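PDB 3LLC: putative hydrolase from Agrobacterium vitis, which probably hydrolyses ester and thioester bonds as a serine hydrolase of the alpha/beta hydrolase family, possibly removing fatty acids from acylated proteins. Local coordinates for residues H224-V229 with V237-V242; S176-E181 with A216-P221; P156-R161 with G170-V175. All blocks are in the same frame, centred on the assembly; numbering follows the deposited sequence. Where two conformers were deposited one is given.

Contact 1 (H224-V229 with V237-V242); sequences HALKLV and VVLTLV
Leu-239 meets Ala-225, Leu-226 and Val-229 where helix 222-230 packs on strand 237-242, the last helix and strand of a beta-alpha-beta unit that begins with strand 209-214 and completes one edge of the alpha/beta hydrolase sheet. Helix and strand run antiparallel (172°), as the helix leg of such a crossover does, with the segment axes 9.8 Å apart at closest approach. The contact is wholly apolar. Leu-239 has the most surface buried; its CG stands anti to the backbone N (chi1 166°), which lifts both methyls off the strand toward the helix. CD1 reaches Ala-225 CB at 3.9 Å. Val-229, one helical turn after Ala-225, sends CG2 to the root of the leucine, 4.1 Å from Leu-239 CB, and the same methyl lies more loosely against Val-237 CG1 at 4.4 Å. Behind the contact, Ile-211 of the neighbouring parallel strand 209-214 touches both Val-229 and Leu-239 and continues the apolar layer under the helix. The shortest approach is at the outer side, where the side chains of Leu-226 and Leu-239 cross at about a right angle and Leu-226 CD2 stands 3.7 Å from Leu-239 CD2.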
loop_
_atom_site.group_PDB
_atom_site.type_symbol
_atom_site.label_atom_id
_atom_site.label_comp_id
_atom_site.label_asym_id
_atom_site.label_seq_id
_atom_site.Cartn_x
_atom_site.Cartn_y
_atom_site.Cartn_z
ATOM N N HIS A 224 -9.684 2.941 13.356
ATOM C CA HIS A 224 -8.255 2.918 12.999
ATOM C C HIS A 224 -7.905 4.115 12.089
ATOM O O HIS A 224 -6.785 4.684 12.200
ATOM C CB HIS A 224 -7.901 1.602 12.314
ATOM C CG HIS A 224 -6.446 1.246 12.358
ATOM N ND1 HIS A 224 -5.772 1.011 13.543
ATOM C CD2 HIS A 224 -5.547 1.054 11.361
ATOM C CE1 HIS A 224 -4.510 0.701 13.266
ATOM N NE2 HIS A 224 -4.345 0.724 11.951
ATOM N N ALA A 225 -8.837 4.516 11.219
ATOM C CA ALA A 225 -8.649 5.682 10.335
ATOM C C ALA A 225 -8.653 6.987 11.149
ATOM O O ALA A 225 -7.863 7.887 10.878
ATOM C CB ALA A 225 -9.723 5.735 9.196
ATOM N N LEU A 226 -9.532 7.077 12.154
ATOM C CA LEU A 226 -9.560 8.217 13.086
ATOM C C LEU A 226 -8.249 8.287 13.879
ATOM O O LEU A 226 -7.719 9.377 14.093
ATOM C CB LEU A 226 -10.781 8.143 14.021
ATOM C CG LEU A 226 -12.132 8.476 13.342
ATOM C CD1 LEU A 226 -13.319 8.044 14.262
ATOM C CD2 LEU A 226 -12.247 9.975 12.973
ATOM N N LYS A 227 -7.718 7.131 14.298
ATOM C CA LYS A 227 -6.398 7.080 14.963
ATOM C C LYS A 227 -5.273 7.611 14.026
ATOM O O LYS A 227 -4.434 8.439 14.440
ATOM C CB LYS A 227 -6.062 5.646 15.408
ATOM C CG LYS A 227 -4.740 5.532 16.186
ATOM C CD LYS A 227 -4.444 4.053 16.631
ATOM C CE LYS A 227 -3.147 3.931 17.422
ATOM N NZ LYS A 227 -3.003 2.581 18.034
ATOM N N LEU A 228 -5.276 7.180 12.773
ATOM C CA LEU A 228 -4.284 7.693 11.797
ATOM C C LEU A 228 -4.362 9.229 11.633
ATOM O O LEU A 228 -3.327 9.908 11.607
ATOM C CB LEU A 228 -4.438 6.996 10.439
ATOM C CG LEU A 228 -3.561 7.504 9.279
ATOM C CD1 LEU A 228 -2.054 7.453 9.672
ATOM C CD2 LEU A 228 -3.851 6.737 7.939
ATOM N N VAL A 229 -5.577 9.786 11.580
ATOM C CA VAL A 229 -5.727 11.236 11.463
ATOM C C VAL A 229 -5.081 11.962 12.676
ATOM O O VAL A 229 -4.453 13.003 12.508
ATOM C CB VAL A 229 -7.217 11.672 11.265
ATOM C CG1 VAL A 229 -7.422 13.241 11.467
ATOM C CG2 VAL A 229 -7.745 11.176 9.889
ATOM N N VAL A 237 -5.456 17.424 5.448
ATOM C CA VAL A 237 -5.855 15.994 5.616
ATOM C C VAL A 237 -7.391 15.950 5.576
ATOM O O VAL A 237 -8.057 16.760 6.236
ATOM C CB VAL A 237 -5.307 15.406 6.943
ATOM C CG1 VAL A 237 -5.840 14.000 7.182
ATOM C CG2 VAL A 237 -3.766 15.383 6.929
ATOM N N VAL A 238 -7.937 15.000 4.798
ATOM C CA VAL A 238 -9.388 14.817 4.679
ATOM C C VAL A 238 -9.672 13.332 4.899
ATOM O O VAL A 238 -8.928 12.464 4.398
ATOM C CB VAL A 238 -9.905 15.271 3.328
ATOM C CG1 VAL A 238 -11.400 14.924 3.145
ATOM C CG2 VAL A 238 -9.719 16.816 3.153
ATOM N N LEU A 239 -10.720 13.042 5.683
ATOM C CA LEU A 239 -11.147 11.626 5.922
ATOM C C LEU A 239 -12.629 11.489 5.472
ATOM O O LEU A 239 -13.490 12.198 5.967
ATOM C CB LEU A 239 -10.974 11.255 7.406
ATOM C CG LEU A 239 -11.679 9.942 7.882
ATOM C CD1 LEU A 239 -11.160 8.709 7.098
ATOM C CD2 LEU A 239 -11.607 9.763 9.368
ATOM N N THR A 240 -12.891 10.606 4.502
ATOM C CA THR A 240 -14.219 10.364 4.012
ATOM C C THR A 240 -14.637 8.991 4.591
ATOM O O THR A 240 -14.055 7.954 4.210
ATOM C CB THR A 240 -14.269 10.343 2.482
ATOM O OG1 THR A 240 -13.855 11.626 1.941
ATOM C CG2 THR A 240 -15.769 10.034 1.971
ATOM N N LEU A 241 -15.653 9.011 5.456
ATOM C CA LEU A 241 -16.226 7.809 6.086
ATOM C C LEU A 241 -17.539 7.443 5.351
ATOM O O LEU A 241 -18.446 8.262 5.193
ATOM C CB LEU A 241 -16.503 8.045 7.564
ATOM C CG LEU A 241 -15.289 8.075 8.511
ATOM C CD1 LEU A 241 -15.639 8.755 9.884
ATOM C CD2 LEU A 241 -14.628 6.671 8.721
ATOM N N VAL A 242 -17.597 6.211 4.862
ATOM C CA VAL A 242 -18.726 5.739 4.073
ATOM C C VAL A 242 -19.472 4.706 4.979
ATOM O O VAL A 242 -18.920 3.624 5.232
ATOM C CB VAL A 242 -18.219 5.092 2.776
ATOM C CG1 VAL A 242 -19.421 4.592 1.921
ATOM C CG2 VAL A 242 -17.334 6.082 1.955
#

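Contact 2 (S176-E181 with A216-P221); sequences SEYSPE and ADPDVP
The loop after strand 209-214 carries Asp-217, the probable acid of a Ser-His-Asp triad with Ser-114 and His-247, and at its outer side Asp-219 is held by Tyr-178 from the loop between strands 171-174 and 183-186. Tyr-178 OH donates to Asp-219 OD2 over 2.6 Å, a short hydrogen bond. The oxygen receives it on its syn side, 26° out of the carboxylate plane, and itself lies at the edge of the phenol ring; ring and carboxylate are steeply turned, 78° apart. The other oxygen is met by water: water 1 donates to Asp-219 OD1 at 2.6 Å. In one of its two conformers Glu-177 runs out extended, CG anti to its backbone N (chi1 171°), with CB over the centre of the Tyr-178 ring; there its OE1 also takes a bond from water 1, a bridge between the loops that is less certain. Each loop is braced from within. Ser-176 OG accepts from Tyr-178 N in an ST turn, at the start of a type I turn ending at Ser-179. Asp-217 OD1 accepts from Asp-219 N, an Asx turn, and also from Val-220 N, a wider Asx motif, while its OD2 is hydrogen-bonded to His-247 ND1. Tyr-178 and Asp-219 also touch His-247. The Asp-217 carboxylate thus shapes the turn that presents Asp-219 and hydrogen-bonds to the histidine, and the phenol and water, both donating to Asp-219, would tend to stabilise its negative charge.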
loop_
_atom_site.group_PDB
_atom_site.type_symbol
_atom_site.label_atom_id
_atom_site.label_comp_id
_atom_site.label_asym_id
_atom_site.label_seq_id
_atom_site.Cartn_x
_atom_site.Cartn_y
_atom_site.Cartn_z
ATOM N N SER A 176 -10.145 -17.154 6.071
ATOM C CA SER A 176 -10.396 -15.959 5.247
ATOM C C SER A 176 -11.801 -15.951 4.661
ATOM O O SER A 176 -12.188 -16.895 3.963
ATOM C CB SER A 176 -9.409 -15.859 4.081
ATOM O OG SER A 176 -9.596 -14.635 3.367
ATOM N N GLU A 177 -12.540 -14.869 4.936
ATOM C CA GLU A 177 -13.848 -14.573 4.330
ATOM C C GLU A 177 -13.765 -14.649 2.803
ATOM O O GLU A 177 -14.682 -15.124 2.123
ATOM C CB GLU A 177 -14.290 -13.149 4.752
ATOM C CG GLU A 177 -15.528 -12.576 4.053
ATOM C CD GLU A 177 -16.004 -11.262 4.682
ATOM O OE1 GLU A 177 -15.343 -10.774 5.625
ATOM O OE2 GLU A 177 -17.038 -10.715 4.231
ATOM N N TYR A 178 -12.646 -14.146 2.278
ATOM C CA TYR A 178 -12.454 -13.941 0.843
ATOM C C TYR A 178 -11.726 -15.071 0.078
ATOM O O TYR A 178 -11.269 -14.814 -1.039
ATOM C CB TYR A 178 -11.684 -12.618 0.603
ATOM C CG TYR A 178 -12.084 -11.477 1.532
ATOM C CD1 TYR A 178 -13.257 -10.747 1.311
ATOM C CD2 TYR A 178 -11.295 -11.139 2.636
ATOM C CE1 TYR A 178 -13.635 -9.709 2.159
ATOM C CE2 TYR A 178 -11.668 -10.104 3.498
ATOM C CZ TYR A 178 -12.839 -9.390 3.252
ATOM O OH TYR A 178 -13.218 -8.379 4.109
ATOM N N SER A 179 -11.596 -16.282 0.641
ATOM C CA SER A 179 -10.988 -17.429 -0.114
ATOM C C SER A 179 -10.881 -18.748 0.660
ATOM O O SER A 179 -10.829 -18.738 1.885
ATOM C CB SER A 179 -9.583 -17.070 -0.667
ATOM O OG SER A 179 -8.725 -16.545 0.327
ATOM N N PRO A 180 -10.817 -19.895 -0.066
ATOM C CA PRO A 180 -10.655 -21.214 0.590
ATOM C C PRO A 180 -9.238 -21.458 1.159
ATOM O O PRO A 180 -9.054 -22.361 1.989
ATOM C CB PRO A 180 -10.980 -22.223 -0.530
ATOM C CG PRO A 180 -10.744 -21.496 -1.819
ATOM C CD PRO A 180 -10.767 -19.998 -1.541
ATOM N N GLU A 181 -8.265 -20.681 0.675
ATOM C CA GLU A 181 -6.911 -20.635 1.248
ATOM C C GLU A 181 -6.896 -19.659 2.442
ATOM O O GLU A 181 -7.076 -18.453 2.251
ATOM C CB GLU A 181 -5.899 -20.175 0.177
ATOM C CG GLU A 181 -4.457 -19.989 0.666
ATOM N N ALA A 216 -18.506 -0.270 7.762
ATOM C CA ALA A 216 -18.887 -1.696 7.871
ATOM C C ALA A 216 -17.709 -2.619 7.482
ATOM O O ALA A 216 -17.890 -3.712 6.932
ATOM C CB ALA A 216 -20.134 -1.975 6.997
ATOM N N ASP A 217 -16.498 -2.160 7.742
ATOM C CA ASP A 217 -15.244 -2.878 7.418
ATOM C C ASP A 217 -14.910 -3.811 8.596
ATOM O O ASP A 217 -14.640 -3.332 9.708
ATOM C CB ASP A 217 -14.139 -1.817 7.170
ATOM C CG ASP A 217 -12.816 -2.416 6.726
ATOM O OD1 ASP A 217 -12.527 -3.589 7.099
ATOM O OD2 ASP A 217 -12.016 -1.711 6.055
ATOM N N PRO A 218 -15.018 -5.164 8.400
ATOM C CA PRO A 218 -14.734 -6.085 9.489
ATOM C C PRO A 218 -13.238 -6.399 9.708
ATOM O O PRO A 218 -12.928 -7.088 10.667
ATOM C CB PRO A 218 -15.496 -7.374 9.068
ATOM C CG PRO A 218 -15.323 -7.364 7.575
ATOM C CD PRO A 218 -15.279 -5.890 7.145
ATOM N N ASP A 219 -12.344 -5.882 8.863
ATOM C CA ASP A 219 -10.906 -6.177 8.910
ATOM C C ASP A 219 -10.088 -5.010 9.484
ATOM O O ASP A 219 -9.305 -5.208 10.401
ATOM C CB ASP A 219 -10.385 -6.474 7.515
ATOM C CG ASP A 219 -11.093 -7.677 6.867
ATOM O OD1 ASP A 219 -11.524 -8.593 7.595
ATOM O OD2 ASP A 219 -11.265 -7.662 5.642
ATOM N N VAL A 220 -10.295 -3.812 8.935
ATOM C CA VAL A 220 -9.732 -2.566 9.498
ATOM C C VAL A 220 -10.892 -1.702 10.074
ATOM O O VAL A 220 -11.641 -1.125 9.315
ATOM C CB VAL A 220 -8.942 -1.778 8.415
ATOM C CG1 VAL A 220 -8.426 -0.424 8.983
ATOM C CG2 VAL A 220 -7.758 -2.613 7.890
ATOM N N PRO A 221 -11.070 -1.654 11.408
ATOM C CA PRO A 221 -12.162 -0.879 12.011
ATOM C C PRO A 221 -12.043 0.588 11.615
ATOM O O PRO A 221 -10.920 1.075 11.529
ATOM C CB PRO A 221 -11.947 -1.024 13.522
ATOM C CG PRO A 221 -10.830 -1.963 13.713
ATOM C CD PRO A 221 -10.189 -2.267 12.413
HETATM O O HOH W 1 -13.088 -10.621 7.093
#

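Contact 3 (P156-R161 with G170-V175); sequences PLLGDR and GYFEEV
The chain at 158-161 enters helix 160-169 with Gly-159 at the N-cap, and its 158-161 direction lies 105° from that of 172-174; the nearest CA atoms, those of Arg-161 and Phe-172, are 8.6 Å apart. Gly-170, with positive phi, turns the chain out of the helix and into the strand. Two side chains bridge the segments. Leu-158 sets CD2 over one face of the Phe-172 ring, offset toward the rim, in a CH-pi contact 4.0 Å from the ring centroid; the nearest ring atom is CZ, at 3.7 Å from Leu-158 CD2. Phe-172 is buried, and its ring also meets that of Phe-185 on the partner strand and touches Leu-166 of the helix. Arg-161 supplies the polar half. Its chain leaves the helix extended and then bends at chi3 (80°), turning the guanidinium to the strand. NH2 donates to Glu-173 O over 3.2 Å, nearly in line with the carbonyl bond and within the guanidinium plane, and NH1 adds a weak bond to the same oxygen. In one of the two conformers of Glu-174, NH2 also forms a salt bridge with Glu-174 OE2 at 3.1 Å, a less certain link, while NH1 has a second acidic partner in Glu-165. The helix leads through Gly-170 into the first strand of a two-stranded antiparallel hairpin, in the insertion between strands 136-143 and 209-214, where alpha/beta hydrolases commonly carry their cap.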
loop_
_atom_site.group_PDB
_atom_site.type_symbol
_atom_site.label_atom_id
_atom_site.label_comp_id
_atom_site.label_asym_id
_atom_site.label_seq_id
_atom_site.Cartn_x
_atom_site.Cartn_y
_atom_site.Cartn_z
ATOM N N PRO A 156 -3.379 -7.691 19.857
ATOM C CA PRO A 156 -4.356 -7.745 20.949
ATOM C C PRO A 156 -5.363 -8.901 20.875
ATOM O O PRO A 156 -5.958 -9.227 21.879
ATOM C CB PRO A 156 -5.085 -6.402 20.851
ATOM C CG PRO A 156 -4.183 -5.528 20.097
ATOM C CD PRO A 156 -3.415 -6.399 19.157
ATOM N N LEU A 157 -5.539 -9.514 19.707
ATOM C CA LEU A 157 -6.503 -10.619 19.537
ATOM C C LEU A 157 -5.891 -12.004 19.644
ATOM O O LEU A 157 -6.634 -12.973 19.689
ATOM C CB LEU A 157 -7.215 -10.503 18.185
ATOM C CG LEU A 157 -8.056 -9.244 17.994
ATOM C CD1 LEU A 157 -8.534 -9.153 16.565
ATOM C CD2 LEU A 157 -9.216 -9.194 18.992
ATOM N N LEU A 158 -4.562 -12.122 19.699
ATOM C CA LEU A 158 -3.920 -13.431 19.743
ATOM C C LEU A 158 -4.183 -14.155 21.050
ATOM O O LEU A 158 -4.154 -13.552 22.130
ATOM C CB LEU A 158 -2.402 -13.326 19.565
ATOM C CG LEU A 158 -1.833 -12.840 18.235
ATOM C CD1 LEU A 158 -0.302 -12.795 18.328
ATOM C CD2 LEU A 158 -2.271 -13.720 17.105
ATOM N N GLY A 159 -4.422 -15.460 20.947
ATOM C CA GLY A 159 -4.615 -16.320 22.119
ATOM C C GLY A 159 -3.466 -17.295 22.235
ATOM O O GLY A 159 -2.455 -17.174 21.532
ATOM N N ASP A 160 -3.605 -18.276 23.118
ATOM C CA ASP A 160 -2.550 -19.257 23.289
ATOM C C ASP A 160 -2.425 -20.214 22.090
ATOM O O ASP A 160 -1.322 -20.632 21.789
ATOM C CB ASP A 160 -2.717 -20.005 24.615
ATOM C CG ASP A 160 -2.676 -19.064 25.807
ATOM O OD1 ASP A 160 -3.602 -18.226 25.919
ATOM O OD2 ASP A 160 -1.725 -19.149 26.615
ATOM N N ARG A 161 -3.521 -20.537 21.397
ATOM C CA ARG A 161 -3.430 -21.297 20.129
ATOM C C ARG A 161 -2.393 -20.596 19.196
ATOM O O ARG A 161 -1.351 -21.157 18.842
ATOM C CB ARG A 161 -4.810 -21.412 19.398
ATOM C CG ARG A 161 -4.736 -22.074 17.959
ATOM C CD ARG A 161 -6.075 -22.200 17.166
ATOM N NE ARG A 161 -6.530 -20.977 16.479
ATOM C CZ ARG A 161 -6.002 -20.452 15.360
ATOM N NH1 ARG A 161 -4.954 -21.006 14.752
ATOM N NH2 ARG A 161 -6.519 -19.339 14.847
ATOM N N GLY A 170 6.464 -21.196 13.255
ATOM C CA GLY A 170 6.885 -19.966 12.583
ATOM C C GLY A 170 5.793 -19.174 11.889
ATOM O O GLY A 170 6.084 -18.204 11.187
ATOM N N TYR A 171 4.535 -19.577 12.084
ATOM C CA TYR A 171 3.369 -18.889 11.511
ATOM C C TYR A 171 2.080 -19.368 12.188
ATOM O O TYR A 171 2.057 -20.453 12.785
ATOM C CB TYR A 171 3.249 -19.098 9.976
ATOM C CG TYR A 171 2.915 -20.544 9.584
ATOM C CD1 TYR A 171 3.915 -21.495 9.453
ATOM C CD2 TYR A 171 1.596 -20.935 9.353
ATOM C CE1 TYR A 171 3.624 -22.830 9.119
ATOM C CE2 TYR A 171 1.288 -22.285 9.030
ATOM C CZ TYR A 171 2.309 -23.205 8.906
ATOM O OH TYR A 171 2.016 -24.508 8.604
ATOM N N PHE A 172 1.038 -18.566 12.064
ATOM C CA PHE A 172 -0.307 -18.980 12.449
ATOM C C PHE A 172 -1.283 -18.676 11.306
ATOM O O PHE A 172 -1.003 -17.847 10.442
ATOM C CB PHE A 172 -0.773 -18.343 13.788
ATOM C CG PHE A 172 -1.215 -16.936 13.677
ATOM C CD1 PHE A 172 -0.304 -15.913 13.816
ATOM C CD2 PHE A 172 -2.550 -16.612 13.464
ATOM C CE1 PHE A 172 -0.702 -14.603 13.713
ATOM C CE2 PHE A 172 -2.943 -15.314 13.359
ATOM C CZ PHE A 172 -2.011 -14.285 13.467
ATOM N N GLU A 173 -2.416 -19.375 11.325
ATOM C CA GLU A 173 -3.446 -19.313 10.287
ATOM C C GLU A 173 -4.752 -18.780 10.843
ATOM O O GLU A 173 -5.077 -19.002 12.000
ATOM C CB GLU A 173 -3.723 -20.725 9.735
ATOM C CG GLU A 173 -2.570 -21.331 8.977
ATOM C CD GLU A 173 -2.927 -22.665 8.313
ATOM O OE1 GLU A 173 -3.748 -23.419 8.879
ATOM O OE2 GLU A 173 -2.373 -22.960 7.228
ATOM N N GLU A 174 -5.475 -18.061 9.987
ATOM C CA GLU A 174 -6.832 -17.619 10.287
ATOM C C GLU A 174 -7.684 -17.818 9.037
ATOM O O GLU A 174 -7.223 -17.636 7.891
ATOM C CB GLU A 174 -6.879 -16.149 10.713
ATOM C CG GLU A 174 -6.104 -15.821 11.973
ATOM C CD GLU A 174 -6.773 -16.305 13.252
ATOM O OE1 GLU A 174 -7.971 -16.656 13.233
ATOM O OE2 GLU A 174 -6.088 -16.325 14.289
ATOM N N VAL A 175 -8.929 -18.239 9.257
ATOM C CA VAL A 175 -9.910 -18.418 8.168
ATOM C C VAL A 175 -10.132 -17.098 7.408
ATOM O O VAL A 175 -10.270 -16.044 8.040
ATOM C CB VAL A 175 -11.282 -18.885 8.717
ATOM C CG1 VAL A 175 -11.152 -20.247 9.402
ATOM C CG2 VAL A 175 -11.868 -17.819 9.678
#

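Along the chain the contacts follow one another in series, 3, then 2, then 1, without nesting or crossing. Contact 3 closes the short excursion through helix 160-169 and fixes it to the first strand of the two-stranded hairpin. Directly after it, residues 176-181 open contact 2, the longest closure, which spans the return strand 183-186, helix 187-195 and strand 209-214 and ties the hairpin loop to the loop of the probable triad acid. Where 216-221 ends, 224-229 soon begins contact 1, which fastens the next helix to edge strand 237-242. Contacts 2 and 3 lie about 15 Å apart between centres; contact 1, about 20 Å from contact 2, belongs to the main sheet.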